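Bacterial regulatory proteins, tetR family (Corynebacterium glutamicum, PDB 3AQT) binds resorcinol as its inducer and probably acts as a DNA-binding transcriptional repressor of the TetR family. Local coordinates at residues Arg44-Thr47 with Arg48-Ile52. Numbering follows the deposited sequence.
Sequences REQT and RARLI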
loop_
_atom_site.group_PDB
_atom_site.type_symbol
_atom_site.label_atom_id
_atom_site.label_comp_id
_atom_site.label_asym_id
_atom_site.label_seq_id
_atom_site.Cartn_x
_atom_site.Cartn_y
_atom_site.Cartn_z
ATOM N N ARG B 44 32.802 -12.292 -5.013
ATOM C CA ARG B 44 31.703 -11.348 -4.878
ATOM C C ARG B 44 30.416 -12.094 -4.516
ATOM O O ARG B 44 29.622 -11.629 -3.698
ATOM C CB ARG B 44 31.516 -10.584 -6.192
ATOM C CG ARG B 44 30.298 -9.674 -6.226
ATOM C CD ARG B 44 30.006 -9.199 -7.643
ATOM N NE ARG B 44 28.680 -8.592 -7.752
ATOM C CZ ARG B 44 28.349 -7.397 -7.271
ATOM N NH1 ARG B 44 29.249 -6.656 -6.639
ATOM N NH2 ARG B 44 27.111 -6.943 -7.417
ATOM N N GLU B 45 30.224 -13.257 -5.128
ATOM C CA GLU B 45 29.046 -14.073 -4.880
ATOM C C GLU B 45 28.909 -14.485 -3.420
ATOM O O GLU B 45 27.847 -14.304 -2.820
ATOM C CB GLU B 45 29.072 -15.317 -5.771
ATOM C CG GLU B 45 28.450 -15.104 -7.148
ATOM C CD GLU B 45 28.844 -16.185 -8.145
ATOM O OE1 GLU B 45 28.912 -17.369 -7.748
ATOM O OE2 GLU B 45 29.075 -15.848 -9.328
ATOM N N GLN B 46 29.973 -15.034 -2.842
ATOM C CA GLN B 46 29.907 -15.452 -1.449
ATOM C C GLN B 46 29.908 -14.276 -0.470
ATOM O O GLN B 46 29.377 -14.388 0.632
ATOM C CB GLN B 46 31.045 -16.420 -1.111
ATOM C CG GLN B 46 32.430 -15.893 -1.414
ATOM C CD GLN B 46 33.514 -16.687 -0.702
ATOM O OE1 GLN B 46 33.497 -17.929 -0.694
ATOM N NE2 GLN B 46 34.468 -15.976 -0.103
ATOM N N THR B 47 30.498 -13.153 -0.869
ATOM C CA THR B 47 30.525 -11.978 -0.005
ATOM C C THR B 47 29.116 -11.410 0.113
ATOM O O THR B 47 28.690 -11.042 1.210
ATOM C CB THR B 47 31.485 -10.889 -0.540
ATOM O OG1 THR B 47 32.812 -11.422 -0.616
ATOM C CG2 THR B 47 31.501 -9.689 0.393
ATOM N N ARG B 48 28.391 -11.334 -1.006
ATOM C CA ARG B 48 27.015 -10.834 -0.959
ATOM C C ARG B 48 26.241 -11.739 -0.013
ATOM O O ARG B 48 25.507 -11.266 0.855
ATOM C CB ARG B 48 26.337 -10.853 -2.340
ATOM C CG ARG B 48 26.814 -9.764 -3.294
ATOM C CD ARG B 48 26.116 -9.803 -4.655
ATOM N NE ARG B 48 24.869 -9.034 -4.697
ATOM C CZ ARG B 48 23.660 -9.515 -4.406
ATOM N NH1 ARG B 48 23.504 -10.788 -4.042
ATOM N NH2 ARG B 48 22.596 -8.720 -4.480
ATOM N N ALA B 49 26.423 -13.043 -0.175
ATOM C CA ALA B 49 25.750 -14.017 0.662
ATOM C C ALA B 49 26.073 -13.791 2.137
ATOM O O ALA B 49 25.176 -13.821 2.992
ATOM C CB ALA B 49 26.153 -15.418 0.241
ATOM N N ARG B 50 27.351 -13.557 2.434
ATOM C CA ARG B 50 27.785 -13.328 3.808
ATOM C C ARG B 50 27.259 -12.023 4.369
ATOM O O ARG B 50 26.958 -11.929 5.564
ATOM C CB ARG B 50 29.306 -13.353 3.892
ATOM C CG ARG B 50 29.887 -14.716 3.629
ATOM C CD ARG B 50 31.392 -14.678 3.593
ATOM N NE ARG B 50 31.936 -15.962 3.171
ATOM C CZ ARG B 50 33.234 -16.221 3.045
ATOM N NH1 ARG B 50 34.128 -15.276 3.313
ATOM N NH2 ARG B 50 33.640 -17.426 2.661
ATOM N N LEU B 51 27.157 -11.013 3.513
ATOM C CA LEU B 51 26.634 -9.718 3.928
ATOM C C LEU B 51 25.159 -9.869 4.268
ATOM O O LEU B 51 24.687 -9.338 5.278
ATOM C CB LEU B 51 26.821 -8.679 2.817
ATOM C CG LEU B 51 28.262 -8.176 2.674
ATOM C CD1 LEU B 51 28.390 -7.286 1.464
ATOM C CD2 LEU B 51 28.657 -7.419 3.938
ATOM N N ILE B 52 24.437 -10.611 3.434
ATOM C CA ILE B 52 23.016 -10.842 3.660
ATOM C C ILE B 52 22.824 -11.525 5.013
ATOM O O ILE B 52 21.977 -11.120 5.813
ATOM C CB ILE B 52 22.413 -11.719 2.536
ATOM C CG1 ILE B 52 22.400 -10.930 1.226
ATOM C CG2 ILE B 52 21.003 -12.149 2.894
ATOM C CD1 ILE B 52 21.764 -9.552 1.241
#
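Thr47 and Leu51 run side by side on the inward face of helix 41-62, one turn apart, with Thr47 CG2 lying 4.1 Å from Leu51 CD1. The hydroxyl OG1 of Thr47 is turned back to hydrogen-bond the carbonyl of Lys43, with CG2 anti to the backbone N (chi1 -60° for OG1), which sends the methyl along the same side as the leucine. Beneath them the helix ladder is intact: Leu51 N donates to Thr47 O at 2.8 Å, and Arg48, Ala49 and Arg50 make the same i to i+4 bond to Arg44, Glu45 and Gln46. This face is the buried, close-packed one: Leu51 CG comes within 3.2 Å of Thr47 O, Thr47 packs on Tyr86 and Leu51 on Ala76.

The solvent side belongs to Gln46 and the exposed Arg50, which point the same way without a bond between their side chains. The amide NE2 of Gln46 sits over one face of the Arg50 guanidinium, towards its rim, 3.2 Å from Arg50 NH2; here two N-H donors face each other. The two planes are tilted obliquely, 39° apart. Nearer the backbone, CG of Arg50 rests 3.1 Å from Gln46 O.

Another flank runs back to the loop at Tyr86 and Phe87. Here CD of Arg48 lies over a face of the Arg44 guanidinium, and Arg44 NH2 stays 4.1 Å from Arg48 NE. A bend at chi3 (88°) turns the end of Arg48, whose NE makes a weak hydrogen bond to Tyr86 O.

Main-chain bonds thus keep this turn helical, while Thr47 and Leu51 seat it against residues of the predicted helix-turn-helix motif. The Arg44-Arg48 pair and Arg50, beside the single Glu45, probably leave its outer surface net positive.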